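Local structure of uncharacterized protein (Streptococcus mutans, 3L7Y) at residues A[255-260]-A[277-282]; A[41-46]-A[227-232]. The protein is probably a magnesium-dependent phosphatase of the haloacid dehalogenase-like hydrolase family, although its physiological substrate is not known. All blocks are in the same frame, centred on the assembly; numbering follows the deposited sequence.

Interaction 1 of 2, residues A[255-260]-A[277-282]; sequences NDIEML and KAAANY
Ile257 and Leu260 of the helix 257-262 meet Ala279 of the segment 277-282 and Ala280, in the loop that leads to strand 282-283, in the Rossmann-like core of this haloacid dehalogenase-type protein. The helices 257-262 and 274-279 belong to consecutive beta-alpha-beta units: the first leads from strand 247-251 to strand 265-268, the second from there to strand 282-283, and all three strands run parallel. The contact is small, 165 Å² summed over both sides, and apolar.

Ala279 lies at its middle, its CB directed at the other segment. There it receives Ile257 CG2 at 3.8 Å and Leu260 CB at 4.2 Å, from positions i and i+3, about one turn apart on the same side of the helix. Ile257 CG2, which stands anti to the backbone N (chi1 -72° as measured to CG1), makes the closest touch, while CG1 lies beside it and CD1 runs on past Ala279; the Ile257 side chain also packs on Asn275.

Backbone takes part as well. Ala279 O lies 3.7 Å from Leu260 C, a van der Waals approach, and the backbones come closest at Leu260 and Ala280, with 5.6 Å between their CA atoms. Within each segment the chain is held by its own bonds, Leu260 N to Asp256 O at 2.9 Å and Ala280 N to Lys277 O at 3.0 Å.

Leu260 is buried and also packs on Val276 and Ser266. Its branch point, Leu260 CG, lies 4.3 Å from Ala280 CB.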
# COMPACT_ATOMS: atom_id res chain seq x y z
N ASN A 255 -3.92 -5.90 -3.51
CA ASN A 255 -3.49 -5.61 -2.15
C ASN A 255 -4.52 -4.78 -1.35
O ASN A 255 -4.29 -4.46 -0.18
CB ASN A 255 -2.12 -4.89 -2.15
CG ASN A 255 -2.14 -3.58 -2.92
OD1 ASN A 255 -3.00 -3.35 -3.76
ND2 ASN A 255 -1.16 -2.71 -2.64
N ASP A 256 -5.66 -4.46 -1.98
CA ASP A 256 -6.77 -3.80 -1.29
C ASP A 256 -7.87 -4.78 -0.87
O ASP A 256 -8.85 -4.38 -0.23
CB ASP A 256 -7.41 -2.73 -2.19
CG ASP A 256 -6.49 -1.59 -2.50
OD1 ASP A 256 -5.79 -1.11 -1.58
OD2 ASP A 256 -6.46 -1.16 -3.67
N ILE A 257 -7.75 -6.05 -1.23
CA ILE A 257 -8.88 -6.96 -1.07
C ILE A 257 -9.23 -7.28 0.39
O ILE A 257 -10.42 -7.33 0.73
CB ILE A 257 -8.72 -8.26 -1.89
CG1 ILE A 257 -8.90 -8.00 -3.38
CG2 ILE A 257 -9.75 -9.31 -1.47
CD1 ILE A 257 -8.48 -9.21 -4.26
N GLU A 258 -8.24 -7.50 1.25
CA GLU A 258 -8.56 -7.74 2.67
C GLU A 258 -9.21 -6.49 3.29
O GLU A 258 -10.11 -6.58 4.13
CB GLU A 258 -7.31 -8.15 3.47
CG GLU A 258 -6.60 -9.41 2.94
CD GLU A 258 -5.61 -9.12 1.82
OE1 GLU A 258 -5.50 -7.95 1.39
OE2 GLU A 258 -4.92 -10.07 1.37
N MET A 259 -8.74 -5.32 2.88
CA MET A 259 -9.30 -4.08 3.42
C MET A 259 -10.75 -3.90 3.00
O MET A 259 -11.59 -3.51 3.80
CB MET A 259 -8.50 -2.87 2.95
CG MET A 259 -9.12 -1.51 3.31
SD MET A 259 -7.99 -0.14 2.97
CE MET A 259 -8.13 0.00 1.18
N LEU A 260 -11.02 -4.16 1.72
CA LEU A 260 -12.35 -4.05 1.16
C LEU A 260 -13.32 -5.04 1.81
O LEU A 260 -14.44 -4.67 2.20
CB LEU A 260 -12.30 -4.25 -0.35
CG LEU A 260 -12.38 -3.05 -1.31
CD1 LEU A 260 -12.29 -1.70 -0.60
CD2 LEU A 260 -11.36 -3.18 -2.45
N LYS A 277 -13.48 -5.63 -7.62
CA LYS A 277 -14.89 -5.29 -7.52
C LYS A 277 -15.65 -6.37 -6.76
O LYS A 277 -16.56 -6.07 -5.98
CB LYS A 277 -15.48 -5.05 -8.91
CG LYS A 277 -14.97 -3.76 -9.56
CD LYS A 277 -15.59 -3.52 -10.91
CE LYS A 277 -15.13 -2.19 -11.45
NZ LYS A 277 -15.86 -1.83 -12.68
N ALA A 278 -15.28 -7.63 -6.96
CA ALA A 278 -15.95 -8.72 -6.26
C ALA A 278 -15.86 -8.59 -4.74
O ALA A 278 -16.74 -9.06 -4.03
CB ALA A 278 -15.41 -10.09 -6.71
N ALA A 279 -14.78 -7.95 -4.26
CA ALA A 279 -14.54 -7.80 -2.83
C ALA A 279 -15.27 -6.60 -2.23
O ALA A 279 -15.32 -6.46 -1.00
CB ALA A 279 -13.03 -7.70 -2.55
N ALA A 280 -15.79 -5.72 -3.07
CA ALA A 280 -16.47 -4.50 -2.59
C ALA A 280 -17.99 -4.62 -2.58
O ALA A 280 -18.56 -5.36 -3.36
CB ALA A 280 -16.06 -3.29 -3.44
N ASN A 281 -18.63 -3.84 -1.71
CA ASN A 281 -20.08 -3.76 -1.66
C ASN A 281 -20.64 -2.67 -2.59
O ASN A 281 -21.76 -2.78 -3.08
CB ASN A 281 -20.54 -3.49 -0.22
CG ASN A 281 -20.30 -4.68 0.69
OD1 ASN A 281 -20.22 -4.53 1.92
ND2 ASN A 281 -20.18 -5.87 0.11
N TYR A 282 -19.86 -1.62 -2.81
CA TYR A 282 -20.30 -0.50 -3.63
C TYR A 282 -19.25 -0.20 -4.70
O TYR A 282 -18.08 -0.54 -4.55
CB TYR A 282 -20.49 0.75 -2.76
CG TYR A 282 -21.43 0.61 -1.57
CD1 TYR A 282 -20.97 0.11 -0.36
CD2 TYR A 282 -22.75 1.02 -1.65
CE1 TYR A 282 -21.82 -0.01 0.74
CE2 TYR A 282 -23.60 0.90 -0.55
CZ TYR A 282 -23.12 0.39 0.64
OH TYR A 282 -23.94 0.26 1.74

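Interaction 2 of 2, residues A[41-46]-A[227-232]. With MG (magnesium ion), chain B.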
# COMPACT_ATOMS: atom_id res chain seq x y z
N ALA A 41 -10.80 5.11 4.88
CA ALA A 41 -9.48 4.64 4.50
C ALA A 41 -9.41 4.55 3.00
O ALA A 41 -10.29 4.00 2.37
CB ALA A 41 -9.21 3.26 5.12
N THR A 42 -8.35 5.09 2.41
CA THR A 42 -8.24 5.00 0.97
C THR A 42 -6.88 4.55 0.46
O THR A 42 -5.83 5.00 0.94
CB THR A 42 -8.57 6.33 0.29
OG1 THR A 42 -8.61 6.14 -1.12
CG2 THR A 42 -7.50 7.36 0.62
N ASP A 43 -6.92 3.68 -0.53
CA ASP A 43 -5.74 3.41 -1.32
C ASP A 43 -5.33 4.71 -2.05
O ASP A 43 -6.15 5.62 -2.19
CB ASP A 43 -6.05 2.32 -2.32
CG ASP A 43 -4.88 2.00 -3.19
OD1 ASP A 43 -3.73 2.10 -2.70
OD2 ASP A 43 -5.11 1.66 -4.37
N MET A 44 -4.07 4.78 -2.51
CA MET A 44 -3.57 5.98 -3.19
C MET A 44 -3.51 5.87 -4.71
O MET A 44 -4.40 6.37 -5.42
CB MET A 44 -2.20 6.38 -2.63
CG MET A 44 -2.28 6.99 -1.24
SD MET A 44 -3.13 8.57 -1.29
CE MET A 44 -1.86 9.59 -2.07
N ASP A 45 -2.47 5.21 -5.22
CA ASP A 45 -2.30 4.98 -6.65
C ASP A 45 -3.51 4.24 -7.23
O ASP A 45 -3.82 3.15 -6.77
CB ASP A 45 -1.04 4.16 -6.90
CG ASP A 45 0.23 4.85 -6.40
OD1 ASP A 45 0.42 6.05 -6.69
OD2 ASP A 45 1.03 4.20 -5.71
N GLY A 46 -4.16 4.82 -8.23
CA GLY A 46 -5.27 4.16 -8.92
C GLY A 46 -6.61 4.36 -8.23
O GLY A 46 -7.64 3.90 -8.73
N LEU A 227 0.43 -9.09 7.44
CA LEU A 227 0.46 -7.64 7.65
C LEU A 227 -0.04 -6.88 6.42
O LEU A 227 0.70 -6.11 5.79
CB LEU A 227 1.86 -7.16 8.06
CG LEU A 227 2.10 -7.08 9.57
CD1 LEU A 227 1.38 -8.19 10.34
CD2 LEU A 227 3.60 -7.03 9.89
N HIS A 228 -1.31 -7.09 6.09
CA HIS A 228 -1.92 -6.46 4.93
C HIS A 228 -2.83 -5.30 5.36
O HIS A 228 -2.98 -5.04 6.55
CB HIS A 228 -2.69 -7.51 4.11
CG HIS A 228 -3.55 -8.41 4.94
ND1 HIS A 228 -4.62 -7.95 5.67
CD2 HIS A 228 -3.48 -9.75 5.17
CE1 HIS A 228 -5.19 -8.97 6.30
NE2 HIS A 228 -4.51 -10.07 6.01
N LYS A 229 -3.40 -4.58 4.41
CA LYS A 229 -4.11 -3.36 4.75
C LYS A 229 -5.35 -3.64 5.62
O LYS A 229 -5.77 -2.79 6.42
CB LYS A 229 -4.51 -2.59 3.49
CG LYS A 229 -3.37 -2.13 2.61
CD LYS A 229 -3.92 -1.34 1.42
CE LYS A 229 -2.87 -1.13 0.32
NZ LYS A 229 -3.39 -0.29 -0.78
N GLY A 230 -5.94 -4.83 5.44
CA GLY A 230 -7.04 -5.27 6.28
C GLY A 230 -6.59 -5.38 7.73
O GLY A 230 -7.26 -4.91 8.64
N TRP A 231 -5.46 -6.05 7.95
CA TRP A 231 -4.83 -6.13 9.27
C TRP A 231 -4.54 -4.73 9.84
O TRP A 231 -4.79 -4.47 10.96
CB TRP A 231 -3.57 -6.99 9.24
CG TRP A 231 -2.86 -7.05 10.53
CD1 TRP A 231 -3.03 -7.96 11.52
CD2 TRP A 231 -1.89 -6.15 11.00
NE1 TRP A 231 -2.22 -7.68 12.56
CE2 TRP A 231 -1.51 -6.57 12.27
CE3 TRP A 231 -1.29 -5.03 10.47
CZ2 TRP A 231 -0.56 -5.88 13.01
CZ3 TRP A 231 -0.37 -4.38 11.19
CH2 TRP A 231 -0.00 -4.82 12.43
N ALA A 232 -4.03 -3.86 9.02
CA ALA A 232 -3.70 -2.52 9.46
C ALA A 232 -4.96 -1.81 9.97
O ALA A 232 -4.98 -1.36 11.06
CB ALA A 232 -3.06 -1.77 8.41
MG MG B . -3.74 0.88 -6.24
O HOH W 1 -1.51 1.43 -5.09
O HOH W 2 -2.23 -0.93 -7.04
O HOH W 3 -3.83 -0.95 -4.60
O HOH W 4 -3.53 0.59 -8.69
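Lys229 NZ is gripped by three oxygens: Asp43 OD1, in a salt bridge 3.1 Å long, Asp256 OD1, in a second salt bridge, and Ala77 O, which accepts a hydrogen bond. The ammonium group reaches them from the first turn of helix 229-239, because the lysine chain is extended beyond CG (chi2 -178°) and spans the 9.2 Å between Lys229 CA and Asp43 CA.

Asp43 follows strand 39-42, at the place of the first conserved motif in haloacid dehalogenase-like hydrolases, and its carboxylate divides its work. With CG anti to the backbone N (chi1 179°), the group reaches lysine and metal at once: while OD1 faces the lysine, Asp43 OD2 binds the magnesium ion at 2.4 Å and accepts a hydrogen bond from Thr47 OG1. Binding is through one oxygen, since Asp43 OD1 stays 3.7 Å from the metal.

Asp45 contributes its backbone: Asp45 O lies 2.3 Å from magnesium, while Asp45 OD2 accepts a hydrogen bond from Asn80 ND2. Asp252 OD2 and four waters bring the ligands to seven. Nearby, Thr42 OG1 donates to Asp43 O over 2.7 Å, in the carbonyl plane and on a lone pair.

Metal and Thr47 on OD2, with lysine on OD1, would be expected to fix the orientation of the Asp43 carboxylate, at a magnesium site consistent with phosphatase chemistry.

In the fold
Interactions 1 and 2 have centres 10 Å apart and join through the 255-260 segment. Asp256, just before the helix that packs in interaction 1, supplies the joint: its salt bridge to interaction 2 measures 2.7 Å from Asp256 OD1 to Lys229 NZ. Its other oxygen, OD2, accepts hydrogen bonds from the backbone N of Asp252 and Gly253, and comes within 3.2 Å of Asp43 OD2, a close approach of two carboxylates, with the magnesium ion and Lys229 both nearby. Glu258 CB also packs 3.5 Å from His228 ND1. The apolar packing lies outside the first shell of the metal, the Leu260 side chain being about 9 Å from the magnesium ion.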